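Tricorn protease (Thermoplasma acidophilum, PDB 1K32) degrades peptides as a serine protease whose two beta propellers are thought to guide substrate to, and product from, its catalytic chamber. Local coordinates at residues A80-Y85 against M107-A112; N119-T124 against L136-N141; A300-P305 against I338-R343. All coordinates share one frame; numbering follows the deposited sequence.

In the fold
Contacts 1 and 2 are neighbours in the six-bladed propeller, their centres about 10 Å apart, whereas contact 3 belongs to the seven-bladed propeller. Contact 1 joins one blade to the next, and contact 2 pairs two strands within that next blade. They meet where Leu82 CD1 packs 3.4 Å from Ile122 CG2 and where Ala112 N probably donates to Ile121 O at 2.8 Å. Contact 3, again between blades, has its centre about 42 Å from that of contact 1 and about 51 Å from that of contact 2. All three lie within the propellers, whereas peptide hydrolysis is expected in the S41-family part of the chain.

Contact 1. Residues A80-Y85 against M107-A112; sequences ADLYFY and MFTDVA
Leu82 and Thr109 carry the apolar part of the contact. Leu82 CD2 lies 3.7 Å from Thr109 O and 3.9 Å from Asp110 CA, while its other branch, CD1, reaches 4.0 Å from Asp110 O, so the two methyls lie mainly along the backbone of 109-110. With CG beside the backbone N and anti to the carbonyl carbon (chi1 -46°), both methyls are carried across the gap. Thr109 answers with its methyl: CG2 comes to 4.4 Å from Leu82 CG and to 4.3 Å from Ala80 O. Toward the start of the strand, Ala80 CB sits 4.0 Å from Phe108 O.

No hydrogen bond spans the two segments; polar groups are satisfied elsewhere. Arg70, from strand 66-73, grips two successive carbonyls, its NE bonding to Thr109 O and its NH1 to Phe108 O, which fixes the loop against the blade holding 80-85. Thr109 OG1 pairs with Thr124 OG1, and Asp110 OD2 takes a bond from Asn57 ND2. Asp81 CB points away from 107-112; its carboxylate is held by Arg94, Thr96 and the backbone N of Phe98 and Ser99.

The backbone explains how Thr109 comes to lie here. Thr109 and Asp110 both face Ser123, a G1 beta bulge in which Thr109 has positive phi (74°). The touching parts, 80-82 and 108-111, run nearly parallel, yet with nearest CA atoms 6.6 Å apart, Asp81 to Thr109, they belong to different sheets. This is the face-to-face packing of successive blades in a beta propeller, the third strand of blade 54-103 lying against the start of the first strand, 110-114, of the following blade and the loop that leads into it.

Contact 2. Residues N119-T124 against L136-N141; sequences NLIIST and LYRVEN
Ile122 and Tyr137 form an antiparallel hydrogen-bonded pair, flanked by the non-hydrogen-bonded pairs Ile121-Arg138 and Ser123-Leu136, in a hairpin whose strands are twisted to 141° between their directions. Ile122 N gives a bond of 2.9 Å to Tyr137 O, and Tyr137 N returns one of 3.0 Å to Ile122 O. Val139 N then meets Leu120 O at 2.9 Å, almost straight at 175°. Where the strands spread, a water receives from Leu120 N and donates to Val139 O.

On the face of Ile122 and Tyr137, the isoleucine has CG1 wedged between its backbone N and carbonyl carbon (chi1 59°), which leaves CG2 beside the N, 3.7 Å from Val139 CG2. The two side chains cross at about a right angle. Val139 CG2 also touches Leu120 CG, whose chain runs alongside it. The Tyr137 ring takes Thr124 CG2 at 3.8 Å from its CE2 and has Thr124 O at its edge, in plane. A second water, 2.7 Å from Tyr137 OH, donates to Thr124 O; the hydroxyl is also bonded to Gln128 NE2. An alanine at Ile122 would remove CG2 and the CG1 branch, and would probably leave a gap beside Val139 CG2 and Tyr137 CB and take away the packing surface offered to Leu82 of the neighbouring blade.

On the other face, Ile121 CD1 reaches over the strand to 3.7 Å from Arg138 CB, and Leu136 CD2 rests against Ser123 CB. Asn119 CB runs beside the Arg138 CG and CD methylenes.

The chemistry thus divides: main-chain bonds set the register, one water extends the pairing and another ties the Tyr137 hydroxyl to Thr124 O, while aliphatic groups pack with the Tyr137 ring on one face and beside Arg138 and Ser123 on the other.

Contact 3. Residues A300-P305 against I338-R343; sequences AEDFSP and IRYVRR
Asp302 reaches across to the strand 338-343 with both carboxylate oxygens, and around it the contact is tight. OD1 accepts a nearly straight bond of 3.1 Å from Val341 N, which meets the oxygen nearly along its C-O axis. OD2 offers its syn lone pair to Arg342 NH2 at 2.7 Å, a salt bridge. The carboxylate and guanidinium planes stand 64° apart, so the ion pair uses one nitrogen and is not a flat two-pronged one. The torsions of both side chains make it possible: Asp302 CG lies anti to its own backbone N (chi1 -163°), which carries the acid across, and although Arg342 CB points away from 300-305, the bends at chi2 and chi3 turn the guanidinium round to the carboxylate of Asp302. Tyr340 closes one side, with its CB 3.7 Å from Asp302 OD1 and the edge of its ring turned to the same oxygen.

Farther along, the strands touch only lightly. Ser304 OG is 4.1 Å from Arg342 CD, and Ser304 CB is as far from Val341 O. Beyond that, Pro305 O comes to 4.1 Å from Arg343 CB, but the guanidinium of Arg343 leads off to Asp307. Arg339, at the other end, points away to Asp359 and to Glu666 of helix 656-674.

The strands run almost parallel, 8° apart with axes 7.1 Å distant, and share no main-chain hydrogen bonds: each is the first strand of its own four-stranded blade. Asp302 OD2 also pairs with Arg614 of strand 612-615, while Arg342 NE bonds to Met384 O of strand 381-386. Polar links therefore run round the first strands of four successive blades of the seven-bladed propeller, across its closure between blades 612-644 and 300-331.

Contact 1. Residues A80-Y85 against M107-A112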
# COMPACT_ATOMS: atom_id res chain seq x y z
N ALA A 80 3.95 20.57 50.45
CA ALA A 80 3.46 21.43 51.51
C ALA A 80 3.84 22.89 51.31
O ALA A 80 4.83 23.21 50.63
CB ALA A 80 4.00 20.94 52.87
N ASP A 81 3.03 23.77 51.88
CA ASP A 81 3.28 25.21 51.85
C ASP A 81 2.51 25.85 53.00
O ASP A 81 1.59 25.24 53.56
CB ASP A 81 2.90 25.79 50.49
CG ASP A 81 4.13 25.98 49.57
OD1 ASP A 81 3.99 25.80 48.35
OD2 ASP A 81 5.22 26.32 50.08
N LEU A 82 2.87 27.07 53.36
CA LEU A 82 2.22 27.75 54.47
C LEU A 82 1.25 28.87 54.11
O LEU A 82 1.42 29.54 53.08
CB LEU A 82 3.29 28.29 55.42
CG LEU A 82 4.44 27.34 55.79
CD1 LEU A 82 5.43 28.09 56.66
CD2 LEU A 82 3.93 26.07 56.51
N TYR A 83 0.24 29.06 54.97
CA TYR A 83 -0.78 30.09 54.82
C TYR A 83 -0.94 30.87 56.13
O TYR A 83 -0.51 30.42 57.20
CB TYR A 83 -2.16 29.50 54.52
CG TYR A 83 -2.38 28.99 53.12
CD1 TYR A 83 -1.70 27.86 52.65
CD2 TYR A 83 -3.27 29.63 52.26
CE1 TYR A 83 -1.92 27.38 51.35
CE2 TYR A 83 -3.50 29.16 50.97
CZ TYR A 83 -2.81 28.04 50.52
OH TYR A 83 -3.00 27.60 49.23
N PHE A 84 -1.57 32.03 56.01
CA PHE A 84 -1.87 32.88 57.15
C PHE A 84 -3.38 32.96 57.21
O PHE A 84 -4.04 33.08 56.18
CB PHE A 84 -1.34 34.30 56.96
CG PHE A 84 0.13 34.47 57.25
CD1 PHE A 84 0.76 35.69 57.00
CD2 PHE A 84 0.88 33.41 57.76
CE1 PHE A 84 2.12 35.86 57.25
CE2 PHE A 84 2.24 33.57 58.02
CZ PHE A 84 2.87 34.79 57.76
N TYR A 85 -3.93 32.85 58.41
CA TYR A 85 -5.37 33.00 58.58
C TYR A 85 -5.56 34.21 59.50
O TYR A 85 -4.94 34.31 60.55
CB TYR A 85 -6.03 31.78 59.22
CG TYR A 85 -7.48 32.02 59.54
CD1 TYR A 85 -8.41 32.21 58.52
CD2 TYR A 85 -7.92 32.14 60.86
CE1 TYR A 85 -9.75 32.50 58.81
CE2 TYR A 85 -9.26 32.43 61.16
CZ TYR A 85 -10.17 32.61 60.12
OH TYR A 85 -11.48 32.91 60.39
N MET A 107 7.59 15.87 57.78
CA MET A 107 6.65 16.87 57.28
C MET A 107 7.33 18.22 57.37
O MET A 107 7.05 19.01 58.28
CB MET A 107 5.37 16.84 58.13
CG MET A 107 4.52 15.57 57.95
SD MET A 107 3.02 15.56 58.98
CE MET A 107 3.64 14.68 60.36
N PHE A 108 8.21 18.48 56.41
CA PHE A 108 9.00 19.71 56.40
C PHE A 108 8.36 20.93 55.77
O PHE A 108 7.35 20.83 55.08
CB PHE A 108 10.38 19.40 55.80
CG PHE A 108 11.21 18.45 56.64
CD1 PHE A 108 12.39 17.89 56.14
CD2 PHE A 108 10.82 18.15 57.96
CE1 PHE A 108 13.18 17.05 56.93
CE2 PHE A 108 11.61 17.30 58.76
CZ PHE A 108 12.79 16.75 58.24
N THR A 109 8.98 22.09 55.99
CA THR A 109 8.47 23.38 55.53
C THR A 109 7.32 23.59 56.50
O THR A 109 6.18 23.16 56.26
CB THR A 109 7.92 23.34 54.11
OG1 THR A 109 8.99 23.01 53.21
CG2 THR A 109 7.34 24.72 53.72
N ASP A 110 7.66 24.23 57.62
CA ASP A 110 6.70 24.45 58.68
C ASP A 110 7.04 25.70 59.48
O ASP A 110 8.02 26.38 59.20
CB ASP A 110 6.72 23.23 59.61
CG ASP A 110 5.47 23.09 60.46
OD1 ASP A 110 5.34 22.05 61.15
OD2 ASP A 110 4.63 24.01 60.46
N VAL A 111 6.19 26.02 60.45
CA VAL A 111 6.41 27.15 61.33
C VAL A 111 7.45 26.68 62.33
O VAL A 111 7.34 25.57 62.86
CB VAL A 111 5.13 27.52 62.08
CG1 VAL A 111 5.44 28.54 63.17
CG2 VAL A 111 4.10 28.07 61.10
N ALA A 112 8.47 27.49 62.59
CA ALA A 112 9.52 27.10 63.53
C ALA A 112 9.42 27.86 64.84
O ALA A 112 9.86 27.37 65.89
CB ALA A 112 10.88 27.34 62.89

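Contact 2. Residues N119-T124 against L136-N141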
# COMPACT_ATOMS: atom_id res chain seq x y z
N ASN A 119 7.67 38.37 64.47
CA ASN A 119 7.76 37.91 63.09
C ASN A 119 7.83 36.40 62.98
O ASN A 119 8.47 35.73 63.80
CB ASN A 119 8.98 38.51 62.39
CG ASN A 119 8.99 40.02 62.45
OD1 ASN A 119 9.89 40.62 63.04
ND2 ASN A 119 7.99 40.65 61.85
N LEU A 120 7.17 35.87 61.96
CA LEU A 120 7.17 34.44 61.72
C LEU A 120 8.54 33.92 61.28
O LEU A 120 9.18 34.52 60.42
CB LEU A 120 6.15 34.09 60.64
CG LEU A 120 6.12 32.64 60.17
CD1 LEU A 120 5.80 31.72 61.34
CD2 LEU A 120 5.08 32.48 59.06
N ILE A 121 8.97 32.83 61.90
CA ILE A 121 10.22 32.17 61.52
C ILE A 121 9.78 30.81 61.00
O ILE A 121 9.02 30.10 61.67
CB ILE A 121 11.18 31.92 62.72
CG1 ILE A 121 11.50 33.24 63.43
CG2 ILE A 121 12.47 31.27 62.19
CD1 ILE A 121 12.16 34.27 62.52
N ILE A 122 10.23 30.45 59.81
CA ILE A 122 9.87 29.18 59.22
C ILE A 122 11.07 28.29 59.08
O ILE A 122 12.21 28.76 59.08
CB ILE A 122 9.20 29.33 57.82
CG1 ILE A 122 10.15 30.03 56.84
CG2 ILE A 122 7.88 30.05 57.95
CD1 ILE A 122 9.57 30.10 55.42
N SER A 123 10.80 27.00 58.98
CA SER A 123 11.85 26.01 58.82
C SER A 123 11.58 25.33 57.50
O SER A 123 10.47 24.86 57.26
CB SER A 123 11.78 25.00 59.95
OG SER A 123 12.62 23.91 59.69
N THR A 124 12.58 25.29 56.62
CA THR A 124 12.38 24.65 55.32
C THR A 124 13.65 24.28 54.58
O THR A 124 14.69 24.96 54.66
CB THR A 124 11.49 25.53 54.39
OG1 THR A 124 11.27 24.84 53.16
CG2 THR A 124 12.15 26.86 54.10
N LEU A 136 16.35 27.86 58.81
CA LEU A 136 15.46 28.88 59.38
C LEU A 136 15.50 30.19 58.60
O LEU A 136 16.57 30.67 58.21
CB LEU A 136 15.85 29.16 60.83
CG LEU A 136 15.77 27.97 61.78
CD1 LEU A 136 16.22 28.39 63.16
CD2 LEU A 136 14.34 27.44 61.81
N TYR A 137 14.33 30.78 58.40
CA TYR A 137 14.21 32.05 57.70
C TYR A 137 13.16 32.92 58.38
O TYR A 137 12.13 32.42 58.84
CB TYR A 137 13.76 31.83 56.24
CG TYR A 137 14.65 30.95 55.41
CD1 TYR A 137 15.57 31.50 54.51
CD2 TYR A 137 14.57 29.55 55.51
CE1 TYR A 137 16.37 30.69 53.72
CE2 TYR A 137 15.38 28.73 54.72
CZ TYR A 137 16.27 29.31 53.83
OH TYR A 137 17.04 28.50 53.04
N ARG A 138 13.41 34.22 58.46
CA ARG A 138 12.43 35.13 59.02
C ARG A 138 11.59 35.53 57.82
O ARG A 138 12.14 35.88 56.78
CB ARG A 138 13.07 36.39 59.62
CG ARG A 138 12.02 37.40 60.05
CD ARG A 138 12.57 38.57 60.85
NE ARG A 138 13.49 39.39 60.07
CZ ARG A 138 14.80 39.21 60.05
NH1 ARG A 138 15.57 40.00 59.32
NH2 ARG A 138 15.34 38.25 60.78
N VAL A 139 10.27 35.47 57.95
CA VAL A 139 9.40 35.82 56.84
C VAL A 139 9.11 37.32 56.83
O VAL A 139 8.86 37.93 57.87
CB VAL A 139 8.07 35.05 56.90
CG1 VAL A 139 7.21 35.40 55.67
CG2 VAL A 139 8.34 33.54 56.96
N GLU A 140 9.11 37.91 55.63
CA GLU A 140 8.85 39.33 55.48
C GLU A 140 7.77 39.59 54.44
O GLU A 140 7.69 38.91 53.41
CB GLU A 140 10.14 40.07 55.09
CG GLU A 140 11.22 40.08 56.16
CD GLU A 140 12.45 40.93 55.79
OE1 GLU A 140 13.16 41.37 56.71
OE2 GLU A 140 12.72 41.16 54.60
N ASN A 141 6.94 40.59 54.72
CA ASN A 141 5.88 41.01 53.81
C ASN A 141 5.08 39.83 53.30
O ASN A 141 4.89 39.68 52.10
CB ASN A 141 6.47 41.71 52.59
CG ASN A 141 7.31 42.89 52.95
OD1 ASN A 141 6.83 43.82 53.58
ND2 ASN A 141 8.58 42.86 52.55
O HOH W 1 6.22 37.47 59.72
O HOH W 2 15.63 26.22 52.44

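Contact 3. Residues A300-P305 against I338-R343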
# COMPACT_ATOMS: atom_id res chain seq x y z
N ALA A 300 -6.86 0.22 40.66
CA ALA A 300 -6.85 -1.02 39.91
C ALA A 300 -5.66 -1.91 40.24
O ALA A 300 -4.59 -1.44 40.61
CB ALA A 300 -6.87 -0.72 38.43
N GLU A 301 -5.90 -3.21 40.10
CA GLU A 301 -4.91 -4.25 40.33
C GLU A 301 -5.39 -5.42 39.46
O GLU A 301 -6.43 -5.36 38.81
CB GLU A 301 -4.94 -4.71 41.80
CG GLU A 301 -4.86 -3.59 42.83
CD GLU A 301 -5.11 -4.06 44.26
OE1 GLU A 301 -6.28 -4.35 44.61
OE2 GLU A 301 -4.14 -4.12 45.05
N ASP A 302 -4.59 -6.47 39.41
CA ASP A 302 -4.94 -7.69 38.71
C ASP A 302 -6.05 -7.57 37.64
O ASP A 302 -7.23 -7.55 37.99
CB ASP A 302 -5.38 -8.69 39.78
CG ASP A 302 -5.40 -10.12 39.29
OD1 ASP A 302 -5.97 -10.98 39.99
OD2 ASP A 302 -4.84 -10.37 38.20
N PHE A 303 -5.68 -7.46 36.37
CA PHE A 303 -6.66 -7.41 35.29
C PHE A 303 -6.48 -8.73 34.54
O PHE A 303 -5.36 -9.15 34.31
CB PHE A 303 -6.42 -6.21 34.37
CG PHE A 303 -5.10 -6.22 33.66
CD1 PHE A 303 -4.97 -6.87 32.43
CD2 PHE A 303 -3.99 -5.60 34.22
CE1 PHE A 303 -3.74 -6.88 31.78
CE2 PHE A 303 -2.76 -5.60 33.57
CZ PHE A 303 -2.64 -6.24 32.35
N SER A 304 -7.57 -9.39 34.17
CA SER A 304 -7.44 -10.69 33.51
C SER A 304 -8.54 -11.00 32.48
O SER A 304 -9.68 -10.58 32.62
CB SER A 304 -7.43 -11.78 34.59
OG SER A 304 -6.78 -12.96 34.15
N PRO A 305 -8.20 -11.74 31.41
CA PRO A 305 -9.19 -12.07 30.39
C PRO A 305 -10.06 -13.27 30.77
O PRO A 305 -9.58 -14.23 31.37
CB PRO A 305 -8.34 -12.36 29.17
CG PRO A 305 -7.13 -13.00 29.77
CD PRO A 305 -6.84 -12.11 30.96
N ILE A 338 -10.74 -8.85 48.02
CA ILE A 338 -10.65 -9.92 47.06
C ILE A 338 -9.24 -9.56 46.58
O ILE A 338 -8.99 -8.43 46.16
CB ILE A 338 -11.69 -9.75 45.93
CG1 ILE A 338 -13.08 -10.11 46.46
CG2 ILE A 338 -11.32 -10.60 44.74
CD1 ILE A 338 -14.18 -10.09 45.40
N ARG A 339 -8.30 -10.50 46.67
CA ARG A 339 -6.93 -10.23 46.27
C ARG A 339 -6.62 -10.60 44.82
O ARG A 339 -5.89 -9.88 44.14
CB ARG A 339 -5.95 -10.97 47.19
CG ARG A 339 -5.97 -10.51 48.65
CD ARG A 339 -4.86 -11.20 49.45
NE ARG A 339 -4.96 -10.93 50.88
CZ ARG A 339 -4.79 -9.74 51.45
NH1 ARG A 339 -4.90 -9.61 52.77
NH2 ARG A 339 -4.50 -8.67 50.71
N TYR A 340 -7.15 -11.73 44.36
CA TYR A 340 -6.92 -12.17 42.98
C TYR A 340 -8.19 -12.79 42.42
O TYR A 340 -9.06 -13.25 43.16
CB TYR A 340 -5.78 -13.20 42.90
CG TYR A 340 -4.50 -12.78 43.59
CD1 TYR A 340 -4.26 -13.14 44.91
CD2 TYR A 340 -3.55 -11.99 42.93
CE1 TYR A 340 -3.10 -12.73 45.56
CE2 TYR A 340 -2.40 -11.57 43.58
CZ TYR A 340 -2.19 -11.94 44.89
OH TYR A 340 -1.06 -11.54 45.55
N VAL A 341 -8.28 -12.78 41.09
CA VAL A 341 -9.42 -13.33 40.36
C VAL A 341 -8.87 -13.95 39.08
O VAL A 341 -8.07 -13.35 38.36
CB VAL A 341 -10.45 -12.23 40.02
CG1 VAL A 341 -11.62 -12.82 39.26
CG2 VAL A 341 -10.96 -11.57 41.30
N ARG A 342 -9.30 -15.18 38.79
CA ARG A 342 -8.83 -15.90 37.62
C ARG A 342 -9.95 -16.69 36.97
O ARG A 342 -10.87 -17.16 37.65
CB ARG A 342 -7.71 -16.86 38.06
CG ARG A 342 -6.52 -16.92 37.13
CD ARG A 342 -5.78 -15.58 37.08
NE ARG A 342 -4.92 -15.33 38.23
CZ ARG A 342 -4.45 -14.13 38.55
NH1 ARG A 342 -3.67 -13.97 39.61
NH2 ARG A 342 -4.77 -13.08 37.81
N ARG A 343 -9.88 -16.84 35.65
CA ARG A 343 -10.87 -17.60 34.90
C ARG A 343 -10.94 -19.01 35.49
O ARG A 343 -9.92 -19.67 35.68
CB ARG A 343 -10.44 -17.64 33.43
CG ARG A 343 -10.76 -18.93 32.66
CD ARG A 343 -12.24 -19.07 32.38
NE ARG A 343 -12.50 -19.94 31.23
CZ ARG A 343 -12.24 -21.24 31.18
NH1 ARG A 343 -12.53 -21.93 30.08
NH2 ARG A 343 -11.69 -21.86 32.21